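PDB 3TSA: NDP-rhamnosyltransferase from Saccharopolyspora spinosa, which belongs to the GT-B superfamily of glycosyltransferases, built from two Rossmann-like domains. Local coordinates for residues A[115-120]-A[137-142]. Sequence-based numbering, arbitrary orientation.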
loop_
_atom_site.group_PDB
_atom_site.type_symbol
_atom_site.label_atom_id
_atom_site.label_comp_id
_atom_site.label_asym_id
_atom_site.label_seq_id
_atom_site.Cartn_x
_atom_site.Cartn_y
_atom_site.Cartn_z
ATOM N N PRO A 115 19.844 6.819 3.061
ATOM C CA PRO A 115 19.077 7.008 1.859
ATOM C C PRO A 115 19.930 7.488 0.698
ATOM O O PRO A 115 21.013 8.150 0.894
ATOM C CB PRO A 115 18.050 8.087 2.292
ATOM C CG PRO A 115 18.792 8.883 3.268
ATOM C CD PRO A 115 19.424 7.769 4.111
ATOM N N SER A 116 19.513 7.160 -0.509
ATOM C CA SER A 116 20.183 7.763 -1.638
ATOM C C SER A 116 19.481 8.946 -2.246
ATOM O O SER A 116 20.075 9.667 -3.044
ATOM C CB SER A 116 20.518 6.744 -2.718
ATOM O OG SER A 116 19.373 6.100 -3.152
ATOM N N VAL A 117 18.233 9.199 -1.867
ATOM C CA VAL A 117 17.545 10.295 -2.492
ATOM C C VAL A 117 16.436 10.616 -1.456
ATOM O O VAL A 117 15.986 9.693 -0.692
ATOM C CB VAL A 117 16.953 9.876 -3.865
ATOM C CG1 VAL A 117 16.022 8.730 -3.725
ATOM C CG2 VAL A 117 16.262 11.073 -4.579
ATOM N N LEU A 118 16.129 11.902 -1.369
ATOM C CA LEU A 118 15.079 12.395 -0.463
ATOM C C LEU A 118 13.895 12.831 -1.327
ATOM O O LEU A 118 14.058 13.647 -2.231
ATOM C CB LEU A 118 15.589 13.549 0.383
ATOM C CG LEU A 118 16.898 13.336 1.126
ATOM C CD1 LEU A 118 17.185 14.723 1.904
ATOM C CD2 LEU A 118 16.792 12.110 2.073
ATOM N N LEU A 119 12.697 12.307 -1.030
ATOM C CA LEU A 119 11.481 12.733 -1.705
ATOM C C LEU A 119 10.748 13.577 -0.665
ATOM O O LEU A 119 10.322 13.073 0.379
ATOM C CB LEU A 119 10.670 11.491 -2.052
ATOM C CG LEU A 119 9.337 11.820 -2.721
ATOM C CD1 LEU A 119 9.515 12.596 -4.025
ATOM C CD2 LEU A 119 8.584 10.542 -2.991
ATOM N N VAL A 120 10.625 14.868 -0.938
ATOM C CA VAL A 120 10.325 15.824 0.107
ATOM C C VAL A 120 9.110 16.606 -0.275
ATOM O O VAL A 120 9.061 17.144 -1.397
ATOM C CB VAL A 120 11.554 16.762 0.230
ATOM C CG1 VAL A 120 11.292 17.887 1.254
ATOM C CG2 VAL A 120 12.801 15.897 0.686
ATOM N N PRO A 137 20.601 14.281 -3.143
ATOM C CA PRO A 137 19.604 14.824 -4.098
ATOM C C PRO A 137 18.231 14.881 -3.480
ATOM O O PRO A 137 17.841 13.953 -2.746
ATOM C CB PRO A 137 19.697 13.859 -5.278
ATOM C CG PRO A 137 20.202 12.593 -4.717
ATOM C CD PRO A 137 21.095 12.964 -3.571
ATOM N N VAL A 138 17.545 15.995 -3.731
ATOM C CA VAL A 138 16.227 16.239 -3.213
ATOM C C VAL A 138 15.293 16.341 -4.397
ATOM O O VAL A 138 15.490 17.190 -5.281
ATOM C CB VAL A 138 16.178 17.491 -2.308
ATOM C CG1 VAL A 138 14.744 17.887 -2.008
ATOM C CG2 VAL A 138 16.886 17.198 -0.977
ATOM N N VAL A 139 14.256 15.511 -4.378
ATOM C CA VAL A 139 13.192 15.643 -5.367
ATOM C C VAL A 139 12.018 16.186 -4.582
ATOM O O VAL A 139 11.517 15.534 -3.623
ATOM C CB VAL A 139 12.834 14.286 -5.979
ATOM C CG1 VAL A 139 11.567 14.420 -6.904
ATOM C CG2 VAL A 139 14.016 13.695 -6.875
ATOM N N LEU A 140 11.580 17.394 -4.921
ATOM C CA LEU A 140 10.441 17.980 -4.227
ATOM C C LEU A 140 9.145 17.393 -4.842
ATOM O O LEU A 140 9.076 17.092 -6.040
ATOM C CB LEU A 140 10.404 19.547 -4.366
ATOM C CG LEU A 140 11.360 20.308 -3.446
ATOM C CD1 LEU A 140 10.914 21.807 -3.442
ATOM C CD2 LEU A 140 11.416 19.705 -2.028
ATOM N N HIS A 141 8.115 17.253 -4.007
ATOM C CA HIS A 141 6.798 16.769 -4.479
ATOM C C HIS A 141 5.657 17.720 -4.118
ATOM O O HIS A 141 5.375 17.932 -2.934
ATOM C CB HIS A 141 6.528 15.384 -3.848
ATOM C CG HIS A 141 5.422 14.634 -4.513
ATOM N ND1 HIS A 141 4.101 14.886 -4.221
ATOM C CD2 HIS A 141 5.425 13.671 -5.473
ATOM C CE1 HIS A 141 3.333 14.105 -4.968
ATOM N NE2 HIS A 141 4.104 13.372 -5.748
ATOM N N ARG A 142 4.969 18.253 -5.125
ATOM C CA ARG A 142 3.778 19.041 -4.898
ATOM C C ARG A 142 2.610 18.119 -4.628
ATOM O O ARG A 142 2.466 17.071 -5.273
ATOM C CB ARG A 142 3.462 19.857 -6.151
ATOM C CG ARG A 142 4.453 21.000 -6.249
ATOM C CD ARG A 142 4.310 21.746 -7.584
ATOM N NE ARG A 142 5.189 22.965 -7.484
ATOM C CZ ARG A 142 5.797 23.479 -8.572
ATOM N NH1 ARG A 142 5.551 22.975 -9.821
ATOM N NH2 ARG A 142 6.660 24.514 -8.413
#
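V120 and L140 meet as partners in a parallel bridge, one of three consecutive pairs, with L118–V138 and L119–V139, that join strand 117-121, through its 117-120 part, to strand 138-141 at 17°. Four backbone hydrogen bonds zip the strands: L118 N to P137 O, V139 N to L118 O, V120 N to V139 O and H141 N to V120 O. The second is the straightest, 172° at the hydrogen over 2.9 Å between V139 N and L118 O; the last is more bent. V120 O also receives the CA-H of L140, with L140 CA to V120 O 3.3 Å.

The side chain of V120 is used along its whole length. V120 CB lies 3.7 Å from L140 CD2. V120 CG1, anti to the backbone N (chi1 176°), touches L140 CD2 as well, at 3.8 Å. V120 CG2, beside the backbone N, reaches back to V138 CG1 at 3.9 Å. L118 CD1 extends this apolar face by meeting V138 CG2 at 3.8 Å. On the face of L119 and V139, L119 CD1 rests against V139 CG1 and H141 CB, the H141 ring lying beyond and oblique to it, while V117 CG2 meets V139 CG2 at 4.1 Å. At the strand entrance P137 CG leans on S116 O, 3.4 Å away.

Strand 3-7 pairs with the far edge of 117-121, and strand 177-180 flanks 138-141; L21 of helix 19-27 covers L119 and H141. With helix 125-133 as the connection, the two strands form a beta-alpha-beta crossover in the parallel sheet of the N-terminal Rossmann-like domain of a GT-B fold.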